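Local coordinates for protein alpha-amylase (Eisenia fetida, PDB 6M4K) that probably hydrolyses internal alpha-1,4-glucosidic linkages in starch-like polysaccharides, as a calcium-binding alpha-amylase of glycosyl hydrolase family 13, at residues V47-I55 with Q65-S76; V103-G111 with L165-G173. All coordinates share one frame; numbering follows the deposited sequence.

Interaction 1. Residues V47-I55 with Q65-S76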
ATOM      1  N   VAL A  47       9.118  -0.556  -0.408  1.00 11.65           N
ATOM      2  CA  VAL A  47      10.126   0.142   0.386  1.00 12.31           C
ATOM      3  C   VAL A  47      10.063   1.636   0.092  1.00 13.81           C
ATOM      4  O   VAL A  47       9.747   2.064  -1.024  1.00 14.09           O
ATOM      5  CB  VAL A  47      11.540  -0.423   0.131  1.00 12.72           C
ATOM      6  CG1 VAL A  47      11.588  -1.905   0.439  1.00 14.91           C
ATOM      7  CG2 VAL A  47      12.022  -0.127  -1.298  1.00 15.90           C
ATOM      8  N   SER A  48      10.402   2.440   1.109  1.00 12.82           N
ATOM      9  CA  SER A  48      10.407   3.890   0.973  1.00 12.56           C
ATOM     10  C   SER A  48      11.441   4.323  -0.071  1.00 11.89           C
ATOM     11  O   SER A  48      12.380   3.576  -0.369  1.00 13.07           O
ATOM     12  CB  SER A  48      10.735   4.526   2.330  1.00 13.72           C
ATOM     13  OG  SER A  48       9.620   4.463   3.209  1.00 13.48           O
ATOM     14  N   PRO A  49      11.299   5.528  -0.639  1.00 12.67           N
ATOM     15  CA  PRO A  49      12.209   5.952  -1.726  1.00 12.69           C
ATOM     16  C   PRO A  49      13.660   5.749  -1.335  1.00 13.60           C
ATOM     17  O   PRO A  49      14.106   6.252  -0.293  1.00 13.74           O
ATOM     18  CB  PRO A  49      11.859   7.437  -1.917  1.00 13.11           C
ATOM     19  CG  PRO A  49      10.386   7.496  -1.563  1.00 13.84           C
ATOM     20  CD  PRO A  49      10.237   6.528  -0.404  1.00 13.03           C
ATOM     21  N   PRO A  50      14.421   4.978  -2.122  1.00 12.98           N
ATOM     22  CA  PRO A  50      15.772   4.585  -1.712  1.00 14.49           C
ATOM     23  C   PRO A  50      16.859   5.433  -2.350  1.00 12.35           C
ATOM     24  O   PRO A  50      18.042   5.240  -2.044  1.00 14.49           O
ATOM     25  CB  PRO A  50      15.857   3.143  -2.220  1.00 14.32           C
ATOM     26  CG  PRO A  50      15.078   3.213  -3.504  1.00 13.90           C
ATOM     27  CD  PRO A  50      13.910   4.117  -3.207  1.00 12.90           C
ATOM     28  N   ASN A  51      16.488   6.319  -3.272  1.00 13.34           N
ATOM     29  CA  ASN A  51      17.454   7.193  -3.917  1.00 14.01           C
ATOM     30  C   ASN A  51      17.817   8.352  -2.986  1.00 14.63           C
ATOM     31  O   ASN A  51      17.189   8.571  -1.943  1.00 14.82           O
ATOM     32  CB  ASN A  51      16.866   7.758  -5.202  1.00 15.23           C
ATOM     33  CG  ASN A  51      15.636   8.569  -4.934  1.00 14.05           C
ATOM     34  OD1 ASN A  51      14.604   8.018  -4.549  1.00 14.55           O
ATOM     35  ND2 ASN A  51      15.730   9.879  -5.089  1.00 15.81           N
ATOM     36  N   GLU A  52      18.829   9.119  -3.391  1.00 14.00           N
ATOM     37  CA  GLU A  52      19.225  10.290  -2.620  1.00 14.67           C
ATOM     38  C   GLU A  52      18.099  11.308  -2.593  1.00 13.36           C
ATOM     39  O   GLU A  52      17.633  11.766  -3.643  1.00 14.31           O
ATOM     40  CB  GLU A  52      20.476  10.924  -3.215  1.00 14.62           C
ATOM     41  CG  GLU A  52      20.887  12.137  -2.408  1.00 16.30           C
ATOM     42  CD  GLU A  52      22.162  12.791  -2.871  1.00 15.49           C
ATOM     43  OE1 GLU A  52      22.563  12.641  -4.050  1.00 17.72           O
ATOM     44  OE2 GLU A  52      22.772  13.486  -2.029  1.00 16.26           O
ATOM     45  N   HIS A  53      17.698  11.696  -1.386  1.00 14.13           N
ATOM     46  CA  HIS A  53      16.595  12.617  -1.190  1.00 13.76           C
ATOM     47  C   HIS A  53      17.050  13.809  -0.356  1.00 13.91           C
ATOM     48  O   HIS A  53      18.115  13.805   0.269  1.00 14.18           O
ATOM     49  CB  HIS A  53      15.419  11.913  -0.493  1.00 14.03           C
ATOM     50  CG  HIS A  53      15.811  11.224   0.776  1.00 13.16           C
ATOM     51  ND1 HIS A  53      15.997  11.899   1.965  1.00 14.13           N
ATOM     52  CD2 HIS A  53      16.108   9.926   1.029  1.00 14.68           C
ATOM     53  CE1 HIS A  53      16.359  11.039   2.901  1.00 14.66           C
ATOM     54  NE2 HIS A  53      16.439   9.836   2.360  1.00 14.93           N
ATOM     55  N   ARG A  54      16.199  14.826  -0.340  1.00 13.01           N
ATOM     56  CA  ARG A  54      16.459  16.023   0.443  1.00 15.03           C
ATOM     57  C   ARG A  54      16.623  15.661   1.913  1.00 13.27           C
ATOM     58  O   ARG A  54      15.943  14.773   2.438  1.00 14.97           O
ATOM     59  CB  ARG A  54      15.278  16.981   0.280  1.00 14.85           C
ATOM     60  CG  ARG A  54      15.521  18.396   0.812  1.00 16.70           C
ATOM     61  CD  ARG A  54      14.357  19.322   0.500  1.00 16.02           C
ATOM     62  NE  ARG A  54      14.689  20.697   0.889  1.00 17.54           N
ATOM     63  CZ  ARG A  54      14.209  21.783   0.291  1.00 18.85           C
ATOM     64  NH1 ARG A  54      13.373  21.680  -0.729  1.00 19.53           N
ATOM     65  NH2 ARG A  54      14.588  22.990   0.702  1.00 20.22           N
ATOM     66  N   ILE A  55      17.538  16.355   2.582  1.00 15.12           N
ATOM     67  CA  ILE A  55      17.585  16.356   4.033  1.00 15.94           C
ATOM     68  C   ILE A  55      16.964  17.668   4.483  1.00 17.26           C
ATOM     69  O   ILE A  55      17.450  18.752   4.123  1.00 17.99           O
ATOM     70  CB  ILE A  55      19.021  16.198   4.558  1.00 17.44           C
ATOM     71  CG1 ILE A  55      19.596  14.837   4.157  1.00 19.27           C
ATOM     72  CG2 ILE A  55      19.039  16.347   6.080  1.00 20.13           C
ATOM     73  CD1 ILE A  55      18.815  13.661   4.710  1.00 21.62           C
ATOM     74  N   GLN A  65      10.579  14.412   3.467  1.00 13.19           N
ATOM     75  CA  GLN A  65      11.833  14.726   2.789  1.00 13.25           C
ATOM     76  C   GLN A  65      12.187  13.658   1.754  1.00 12.90           C
ATOM     77  O   GLN A  65      12.855  13.958   0.758  1.00 13.46           O
ATOM     78  CB  GLN A  65      12.967  14.907   3.810  1.00 13.27           C
ATOM     79  CG  GLN A  65      13.458  13.606   4.386  1.00 13.19           C
ATOM     80  CD  GLN A  65      14.505  13.768   5.480  1.00 14.12           C
ATOM     81  OE1 GLN A  65      14.949  14.885   5.789  1.00 15.62           O
ATOM     82  NE2 GLN A  65      14.907  12.649   6.070  1.00 14.74           N
ATOM     83  N   ARG A  66      11.720  12.420   1.956  1.00 12.54           N
ATOM     84  CA  ARG A  66      12.052  11.337   1.037  1.00 13.11           C
ATOM     85  C   ARG A  66      11.303  11.426  -0.282  1.00 12.48           C
ATOM     86  O   ARG A  66      11.674  10.714  -1.223  1.00 15.04           O
ATOM     87  CB  ARG A  66      11.847   9.972   1.698  1.00 14.69           C
ATOM     88  CG  ARG A  66      12.786   9.784   2.875  1.00 14.40           C
ATOM     89  CD  ARG A  66      12.667   8.414   3.482  1.00 15.14           C
ATOM     90  NE  ARG A  66      13.299   7.379   2.656  1.00 13.40           N
ATOM     91  CZ  ARG A  66      13.644   6.192   3.132  1.00 13.28           C
ATOM     92  NH1 ARG A  66      13.431   5.916   4.414  1.00 12.96           N
ATOM     93  NH2 ARG A  66      14.227   5.283   2.358  1.00 14.61           N
ATOM     94  N   TYR A  67      10.317  12.311  -0.394  1.00 11.77           N
ATOM     95  CA  TYR A  67       9.592  12.525  -1.638  1.00 13.02           C
ATOM     96  C   TYR A  67      10.118  13.725  -2.416  1.00 13.48           C
ATOM     97  O   TYR A  67       9.455  14.193  -3.346  1.00 14.94           O
ATOM     98  CB  TYR A  67       8.081  12.563  -1.367  1.00 13.74           C
ATOM     99  CG  TYR A  67       7.636  11.179  -0.947  1.00 13.29           C
ATOM    100  CD1 TYR A  67       7.350  10.207  -1.905  1.00 13.28           C
ATOM    101  CD2 TYR A  67       7.584  10.808   0.390  1.00 13.88           C
ATOM    102  CE1 TYR A  67       7.005   8.913  -1.540  1.00 13.44           C
ATOM    103  CE2 TYR A  67       7.240   9.520   0.769  1.00 14.20           C
ATOM    104  CZ  TYR A  67       6.948   8.579  -0.206  1.00 12.23           C
ATOM    105  OH  TYR A  67       6.622   7.303   0.200  1.00 14.11           O
ATOM    106  N   GLN A  68      11.326  14.197  -2.075  1.00 13.31           N
ATOM    107  CA  GLN A  68      12.028  15.265  -2.786  1.00 12.93           C
ATOM    108  C   GLN A  68      13.381  14.737  -3.242  1.00 14.84           C
ATOM    109  O   GLN A  68      14.399  14.907  -2.549  1.00 14.96           O
ATOM    110  CB  GLN A  68      12.162  16.512  -1.915  1.00 14.83           C
ATOM    111  CG  GLN A  68      10.818  17.163  -1.688  1.00 15.72           C
ATOM    112  CD  GLN A  68      10.918  18.513  -1.019  1.00 16.84           C
ATOM    113  OE1 GLN A  68      11.752  19.345  -1.386  1.00 17.39           O
ATOM    114  NE2 GLN A  68      10.069  18.740  -0.030  1.00 19.26           N
ATOM    115  N   PRO A  69      13.443  14.109  -4.414  1.00 13.65           N
ATOM    116  CA  PRO A  69      14.717  13.580  -4.907  1.00 14.28           C
ATOM    117  C   PRO A  69      15.761  14.670  -5.104  1.00 13.07           C
ATOM    118  O   PRO A  69      15.462  15.785  -5.548  1.00 13.90           O
ATOM    119  CB  PRO A  69      14.342  12.935  -6.245  1.00 13.89           C
ATOM    120  CG  PRO A  69      12.902  12.591  -6.087  1.00 14.06           C
ATOM    121  CD  PRO A  69      12.310  13.707  -5.269  1.00 14.50           C
ATOM    122  N   VAL A  70      16.999  14.295  -4.802  1.00 14.13           N
ATOM    123  CA  VAL A  70      18.170  15.116  -5.067  1.00 13.08           C
ATOM    124  C   VAL A  70      19.062  14.498  -6.143  1.00 16.26           C
ATOM    125  O   VAL A  70      19.634  15.215  -6.970  1.00 15.47           O
ATOM    126  CB  VAL A  70      18.939  15.388  -3.754  1.00 13.19           C
ATOM    127  CG1 VAL A  70      20.320  16.002  -4.027  1.00 15.39           C
ATOM    128  CG2 VAL A  70      18.111  16.296  -2.849  1.00 15.90           C
ATOM    129  N   SER A  71      19.158  13.173  -6.179  1.00 14.50           N
ATOM    130  CA  SER A  71      19.835  12.472  -7.265  1.00 14.21           C
ATOM    131  C   SER A  71      19.311  11.044  -7.296  1.00 15.09           C
ATOM    132  O   SER A  71      18.404  10.681  -6.543  1.00 15.91           O
ATOM    133  CB  SER A  71      21.358  12.504  -7.108  1.00 15.90           C
ATOM    134  OG  SER A  71      21.785  11.475  -6.242  1.00 16.21           O
ATOM    135  N   TYR A  72      19.884  10.231  -8.185  1.00 14.13           N
ATOM    136  CA  TYR A  72      19.521   8.823  -8.281  1.00 14.12           C
ATOM    137  C   TYR A  72      20.605   7.899  -7.735  1.00 17.02           C
ATOM    138  O   TYR A  72      20.586   6.693  -8.015  1.00 17.64           O
ATOM    139  CB  TYR A  72      19.090   8.471  -9.707  1.00 15.99           C
ATOM    140  CG  TYR A  72      17.984   9.377 -10.209  1.00 14.98           C
ATOM    141  CD1 TYR A  72      16.680   9.259  -9.726  1.00 15.78           C
ATOM    142  CD2 TYR A  72      18.240  10.365 -11.153  1.00 16.34           C
ATOM    143  CE1 TYR A  72      15.673  10.103 -10.174  1.00 15.73           C
ATOM    144  CE2 TYR A  72      17.242  11.208 -11.604  1.00 15.44           C
ATOM    145  CZ  TYR A  72      15.952  11.073 -11.127  1.00 13.88           C
ATOM    146  OH  TYR A  72      14.968  11.919 -11.586  1.00 14.80           O
ATOM    147  N   THR A  73      21.547   8.428  -6.948  1.00 15.67           N
ATOM    148  CA  THR A  73      22.367   7.531  -6.148  1.00 15.23           C
ATOM    149  C   THR A  73      21.496   6.882  -5.075  1.00 15.46           C
ATOM    150  O   THR A  73      20.330   7.237  -4.901  1.00 15.99           O
ATOM    151  CB  THR A  73      23.557   8.262  -5.527  1.00 15.85           C
ATOM    152  OG1 THR A  73      23.111   9.109  -4.457  1.00 18.02           O
ATOM    153  CG2 THR A  73      24.275   9.093  -6.586  1.00 19.04           C
ATOM    154  N   MET A  74      22.054   5.910  -4.363  1.00 16.05           N
ATOM    155  CA  MET A  74      21.252   4.989  -3.565  1.00 15.66           C
ATOM    156  C   MET A  74      21.628   4.982  -2.090  1.00 16.50           C
ATOM    157  O   MET A  74      21.587   3.945  -1.428  1.00 15.85           O
ATOM    158  CB  MET A  74      21.285   3.592  -4.176  1.00 16.87           C
ATOM    159  CG  MET A  74      20.463   3.515  -5.462  1.00 19.02           C
ATOM    160  SD  MET A  74      18.692   3.668  -5.138  1.00 16.16           S
ATOM    161  CE  MET A  74      18.442   2.088  -4.331  1.00 23.41           C
ATOM    162  N   ASN A  75      21.952   6.149  -1.546  1.00 17.46           N
ATOM    163  CA  ASN A  75      22.161   6.321  -0.112  1.00 15.36           C
ATOM    164  C   ASN A  75      21.022   7.185   0.417  1.00 15.00           C
ATOM    165  O   ASN A  75      20.877   8.337  -0.003  1.00 16.40           O
ATOM    166  CB  ASN A  75      23.505   7.004   0.125  1.00 19.50           C
ATOM    167  CG  ASN A  75      23.983   6.901   1.559  1.00 21.51           C
ATOM    168  OD1 ASN A  75      23.508   6.083   2.345  1.00 26.75           O
ATOM    169  ND2 ASN A  75      24.960   7.734   1.903  1.00 31.26           N
ATOM    170  N   SER A  76      20.199   6.615   1.302  1.00 14.66           N
ATOM    171  CA  SER A  76      18.971   7.235   1.781  1.00 14.50           C
ATOM    172  C   SER A  76      18.894   7.087   3.296  1.00 14.05           C
ATOM    173  O   SER A  76      19.725   6.426   3.931  1.00 15.30           O
ATOM    174  CB  SER A  76      17.743   6.552   1.163  1.00 13.89           C
ATOM    175  OG  SER A  76      17.584   5.243   1.693  1.00 14.26           O
TER
HETATM  176  O   HOH W   1       8.320   6.637   2.390  1.00 15.07           O
HETATM  177  O   HOH W   2      19.068   3.657  -0.094  1.00 14.72           O
HETATM  178  O   HOH W   3      13.469  10.512  -3.372  1.00 18.77           O

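Interaction 2. Residues V103-G111 with L165-G173. With CA (calcium ion), chain B.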
ATOM      1  N   VAL A 103      10.161   7.937  -7.383  1.00 12.67           N
ATOM      2  CA  VAL A 103       9.692   9.318  -7.387  1.00 12.87           C
ATOM      3  C   VAL A 103      10.259   9.984  -8.637  1.00 14.06           C
ATOM      4  O   VAL A 103      11.417  10.422  -8.643  1.00 14.63           O
ATOM      5  CB  VAL A 103      10.101  10.054  -6.105  1.00 13.48           C
ATOM      6  CG1 VAL A 103       9.504  11.445  -6.094  1.00 15.36           C
ATOM      7  CG2 VAL A 103       9.645   9.254  -4.882  1.00 15.19           C
ATOM      8  N   LEU A 104       9.451  10.055  -9.698  1.00 13.94           N
ATOM      9  CA  LEU A 104       9.913  10.492 -11.014  1.00 15.07           C
ATOM     10  C   LEU A 104       9.300  11.802 -11.488  1.00 13.85           C
ATOM     11  O   LEU A 104       9.765  12.357 -12.493  1.00 14.10           O
ATOM     12  CB  LEU A 104       9.632   9.407 -12.070  1.00 14.96           C
ATOM     13  CG  LEU A 104      10.212   8.026 -11.769  1.00 15.28           C
ATOM     14  CD1 LEU A 104       9.873   7.072 -12.914  1.00 17.32           C
ATOM     15  CD2 LEU A 104      11.713   8.054 -11.522  1.00 16.57           C
ATOM     16  N   ASN A 105       8.275  12.316 -10.816  1.00 13.43           N
ATOM     17  CA  ASN A 105       7.581  13.503 -11.303  1.00 13.41           C
ATOM     18  C   ASN A 105       8.366  14.785 -11.071  1.00 14.65           C
ATOM     19  O   ASN A 105       8.186  15.757 -11.814  1.00 15.40           O
ATOM     20  CB  ASN A 105       6.212  13.606 -10.630  1.00 14.06           C
ATOM     21  CG  ASN A 105       5.474  14.880 -10.977  1.00 13.84           C
ATOM     22  OD1 ASN A 105       5.015  15.074 -12.106  1.00 14.82           O
ATOM     23  ND2 ASN A 105       5.329  15.744  -9.992  1.00 14.67           N
ATOM     24  N   HIS A 106       9.210  14.824 -10.044  1.00 13.84           N
ATOM     25  CA  HIS A 106       9.748  16.084  -9.561  1.00 13.96           C
ATOM     26  C   HIS A 106      11.052  15.818  -8.838  1.00 14.18           C
ATOM     27  O   HIS A 106      11.440  14.673  -8.589  1.00 14.12           O
ATOM     28  CB  HIS A 106       8.740  16.735  -8.625  1.00 14.19           C
ATOM     29  CG  HIS A 106       8.251  15.821  -7.546  1.00 12.85           C
ATOM     30  ND1 HIS A 106       7.040  15.163  -7.619  1.00 14.02           N
ATOM     31  CD2 HIS A 106       8.823  15.441  -6.380  1.00 14.38           C
ATOM     32  CE1 HIS A 106       6.886  14.427  -6.530  1.00 13.91           C
ATOM     33  NE2 HIS A 106       7.954  14.576  -5.763  1.00 15.12           N
ATOM     34  N   MET A 107      11.737  16.915  -8.521  1.00 14.20           N
ATOM     35  CA  MET A 107      12.908  16.882  -7.653  1.00 14.97           C
ATOM     36  C   MET A 107      12.546  17.493  -6.300  1.00 13.63           C
ATOM     37  O   MET A 107      11.670  16.972  -5.602  1.00 16.01           O
ATOM     38  CB  MET A 107      14.107  17.548  -8.339  1.00 15.04           C
ATOM     39  CG  MET A 107      14.559  16.840  -9.609  1.00 15.32           C
ATOM     40  SD  MET A 107      15.040  15.107  -9.390  1.00 15.49           S
ATOM     41  CE  MET A 107      16.655  15.290  -8.610  1.00 16.19           C
ATOM     42  N   THR A 108      13.182  18.591  -5.907  1.00 14.46           N
ATOM     43  CA  THR A 108      12.853  19.234  -4.642  1.00 14.93           C
ATOM     44  C   THR A 108      11.917  20.411  -4.869  1.00 14.22           C
ATOM     45  O   THR A 108      11.652  20.820  -6.005  1.00 16.73           O
ATOM     46  CB  THR A 108      14.111  19.754  -3.931  1.00 15.18           C
ATOM     47  OG1 THR A 108      14.691  20.824  -4.707  1.00 15.47           O
ATOM     48  CG2 THR A 108      15.118  18.648  -3.745  1.00 15.09           C
ATOM     49  N   GLY A 109      11.447  20.978  -3.760  1.00 16.79           N
ATOM     50  CA  GLY A 109      10.873  22.306  -3.770  1.00 17.20           C
ATOM     51  C   GLY A 109      11.957  23.366  -3.843  1.00 16.56           C
ATOM     52  O   GLY A 109      13.113  23.098  -4.186  1.00 16.72           O
ATOM     53  N   GLY A 110      11.569  24.593  -3.512  1.00 19.16           N
ATOM     54  CA  GLY A 110      12.515  25.690  -3.489  1.00 18.61           C
ATOM     55  C   GLY A 110      13.542  25.551  -2.380  1.00 19.19           C
ATOM     56  O   GLY A 110      13.455  24.710  -1.481  1.00 19.92           O
ATOM     57  N   GLY A 111      14.547  26.420  -2.442  1.00 19.49           N
ATOM     58  CA  GLY A 111      15.623  26.382  -1.475  1.00 20.52           C
ATOM     59  C   GLY A 111      16.795  25.553  -1.951  1.00 19.12           C
ATOM     60  O   GLY A 111      16.790  24.935  -3.020  1.00 20.44           O
ATOM     61  N   LEU A 165       3.390  20.492  -8.182  1.00 17.88           N
ATOM     62  CA  LEU A 165       2.616  20.006  -7.049  1.00 18.74           C
ATOM     63  C   LEU A 165       3.201  20.603  -5.779  1.00 18.78           C
ATOM     64  O   LEU A 165       4.306  20.237  -5.369  1.00 19.01           O
ATOM     65  CB  LEU A 165       2.697  18.488  -7.005  1.00 18.77           C
ATOM     66  CG  LEU A 165       2.051  17.853  -5.774  1.00 20.79           C
ATOM     67  CD1 LEU A 165       0.562  18.185  -5.702  1.00 25.05           C
ATOM     68  CD2 LEU A 165       2.277  16.352  -5.794  1.00 21.12           C
ATOM     69  N   SER A 166       2.477  21.546  -5.178  1.00 20.42           N
ATOM     70  CA  SER A 166       2.898  22.192  -3.935  1.00 20.72           C
ATOM     71  C   SER A 166       4.322  22.738  -4.023  1.00 23.23           C
ATOM     72  O   SER A 166       5.080  22.694  -3.056  1.00 24.42           O
ATOM     73  CB  SER A 166       2.739  21.261  -2.734  1.00 24.44           C
ATOM     74  OG  SER A 166       1.383  20.895  -2.564  1.00 33.77           O
ATOM     75  N   GLY A 167       4.696  23.226  -5.205  1.00 21.36           N
ATOM     76  CA  GLY A 167       5.999  23.824  -5.417  1.00 19.62           C
ATOM     77  C   GLY A 167       7.121  22.870  -5.777  1.00 19.50           C
ATOM     78  O   GLY A 167       8.244  23.329  -6.029  1.00 18.53           O
ATOM     79  N   LEU A 168       6.869  21.563  -5.808  1.00 17.38           N
ATOM     80  CA  LEU A 168       7.902  20.619  -6.208  1.00 16.46           C
ATOM     81  C   LEU A 168       8.285  20.871  -7.659  1.00 16.96           C
ATOM     82  O   LEU A 168       7.430  20.868  -8.546  1.00 17.09           O
ATOM     83  CB  LEU A 168       7.367  19.197  -6.042  1.00 16.76           C
ATOM     84  CG  LEU A 168       7.034  18.810  -4.603  1.00 16.52           C
ATOM     85  CD1 LEU A 168       6.133  17.571  -4.618  1.00 18.44           C
ATOM     86  CD2 LEU A 168       8.291  18.555  -3.801  1.00 20.00           C
ATOM     87  N   ARG A 169       9.573  21.108  -7.900  1.00 16.47           N
ATOM     88  CA  ARG A 169      10.025  21.456  -9.242  1.00 15.49           C
ATOM     89  C   ARG A 169       9.751  20.299 -10.197  1.00 14.90           C
ATOM     90  O   ARG A 169      10.177  19.163  -9.969  1.00 15.03           O
ATOM     91  CB  ARG A 169      11.507  21.840  -9.221  1.00 15.85           C
ATOM     92  CG  ARG A 169      11.883  22.986  -8.240  1.00 19.64           C
ATOM     93  CD  ARG A 169      10.846  24.092  -8.143  1.00 20.36           C
ATOM     94  NE  ARG A 169      11.386  25.347  -7.606  1.00 18.80           N
ATOM     95  CZ  ARG A 169      10.742  26.142  -6.760  1.00 19.52           C
ATOM     96  NH1 ARG A 169       9.539  25.822  -6.296  1.00 20.19           N
ATOM     97  NH2 ARG A 169      11.308  27.277  -6.367  1.00 19.57           N
ATOM     98  N   ASP A 170       9.038  20.595 -11.273  1.00 15.37           N
ATOM     99  CA  ASP A 170       8.357  19.573 -12.057  1.00 15.58           C
ATOM    100  C   ASP A 170       9.207  19.181 -13.257  1.00 16.92           C
ATOM    101  O   ASP A 170       9.476  20.015 -14.128  1.00 16.97           O
ATOM    102  CB  ASP A 170       7.002  20.106 -12.511  1.00 16.07           C
ATOM    103  CG  ASP A 170       6.079  19.001 -12.953  1.00 15.11           C
ATOM    104  OD1 ASP A 170       5.664  18.203 -12.078  1.00 16.22           O
ATOM    105  OD2 ASP A 170       5.753  18.907 -14.156  1.00 16.51           O
ATOM    106  N   LEU A 171       9.612  17.915 -13.321  1.00 14.77           N
ATOM    107  CA  LEU A 171      10.478  17.468 -14.406  1.00 15.28           C
ATOM    108  C   LEU A 171       9.732  17.420 -15.735  1.00 17.03           C
ATOM    109  O   LEU A 171       8.534  17.137 -15.797  1.00 17.32           O
ATOM    110  CB  LEU A 171      11.076  16.097 -14.090  1.00 15.12           C
ATOM    111  CG  LEU A 171      12.219  16.143 -13.074  1.00 15.12           C
ATOM    112  CD1 LEU A 171      12.487  14.747 -12.500  1.00 16.70           C
ATOM    113  CD2 LEU A 171      13.479  16.748 -13.699  1.00 15.49           C
ATOM    114  N   ASP A 172      10.463  17.694 -16.816  1.00 16.75           N
ATOM    115  CA  ASP A 172       9.900  17.598 -18.163  1.00 17.27           C
ATOM    116  C   ASP A 172      10.023  16.153 -18.634  1.00 17.47           C
ATOM    117  O   ASP A 172      11.006  15.754 -19.259  1.00 16.88           O
ATOM    118  CB  ASP A 172      10.586  18.573 -19.114  1.00 19.08           C
ATOM    119  CG  ASP A 172      10.016  18.510 -20.513  1.00 24.38           C
ATOM    120  OD1 ASP A 172       8.982  17.835 -20.699  1.00 20.39           O
ATOM    121  OD2 ASP A 172      10.590  19.151 -21.421  1.00 25.53           O
ATOM    122  N   GLY A 173       8.994  15.357 -18.336  1.00 18.20           N
ATOM    123  CA  GLY A 173       8.991  13.961 -18.722  1.00 17.25           C
ATOM    124  C   GLY A 173       8.897  13.710 -20.213  1.00 17.31           C
ATOM    125  O   GLY A 173       9.024  12.553 -20.631  1.00 18.43           O
TER
HETATM  126 CA    CA B 601       4.469  16.770 -13.745  1.00 15.06          CA
HETATM  127  O   HOH W   4       6.783  15.949 -14.171  1.00 16.40           O
HETATM  128  O   HOH W   5       2.815  18.084 -12.281  1.00 16.51           O
HETATM  129  O   HOH W   6       4.659  16.146 -16.174  1.00 16.92           O

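Interaction 1. Residues V47-I55 with Q65-S76
R66 reaches across to S48, P49 and H53 in the long loop that follows strand 44-47 of the TIM barrel. Its CB stays 4.3 Å from P49 CD. Its CG sits over the centre of the H53 ring, 3.7 Å from the centroid, a CH-pi contact. R66 CD stays near H53 NE2 (4.2 Å), and the bend about the CG-CD bond (chi3 75°) turns the guanidinium toward P49. R66 NE and NH2 both donate to P49 O, side-on and in the guanidinium plane; the NH2 bond is the shorter at 2.8 Å. S48 CB covers one guanidinium face, 3.4 Å from R66 CZ. R66 NH1 forms a salt bridge with E24, so P49 O and E24 hold the head through its nitrogens. P49 CG lies over a face of the Y67 ring.

The backbones of H53 and P69 form a single bridge. E52 O accepts from V70 N and S71 N, from the same face. N51 ND2 donates to S71 O, nearly along the C=O axis. The E52 side chain runs out extended, CG anti to the backbone N (chi1 -180°). At its tip S71 OG donates to E52 OE1 (2.6 Å), which accepts on its anti lone pair, away from OE2.

Interaction 2. Residues V103-G111 with L165-G173
H106 and D170 face each other in a single backbone bridge, where M107 N donates to R169 O (3.1 Å) and L171 N to N105 O. R169 N also donates to T108 O, at 2.8 Å and nearly straight (170°). The calcium site lies where domain B, the long excursion after the third barrel strand, meets the barrel, as in other alpha-amylases. N105 OD1 binds the calcium at 2.4 Å, and D170 grips it with both carboxylate oxygens. D170 OD2 also accepts from H139 ND1. N105 and D170 have CG anti to the main-chain nitrogen (N105 chi1 174°), which carries them to the ion. R161 O, H204 O and three waters complete the shell; one water also donates to N105 O and L171 O. N105 ND2 donates to H106 ND1 in the ring plane. H106 NE2 is hydrogen-bonded to Y67 O. L168 CD1 covers a face of the H106 ring, 3.7 Å from its centroid. The R169 guanidinium lies with one face over the backbone at G109 and G110, with G110 CA 3.5 Å from R169 NH2. Its NH1 donates to G167 O and NE to G123 O. A leucine here would probably leave G167 O and G123 O without these donors and uncover the glycine backbone. Segment 103-111 follows barrel strand 97-102, while 165-173 lies between helices 157-162 and 176-192. L104 and L171 pack on E182 of helix 176-192.

Overall arrangement
Interactions 1 and 2 are both mainly buried, though each includes partly exposed residues. Both belong to the catalytic domain and lie on the same side of the chain's centre, about 13 Å apart between centres. Interaction 1 folds one loop, between strand 44-47 and helix 81-93, back on itself. Interaction 2 instead joins two loops distant in sequence. Their chemistry differs: backbone bonds and mostly buried polar side chains hold 47-55 to 65-76, whereas 103-111 and 165-173 also share a calcium ion. The two contacts touch directly. Hydrogen bonds join H106 NE2 to Y67 O and G109 N to Q68 OE1, and P69 O packs against the M107 and T108 side chains. Segment 65-76 thus takes part in interaction 1 and also meets segment 103-111.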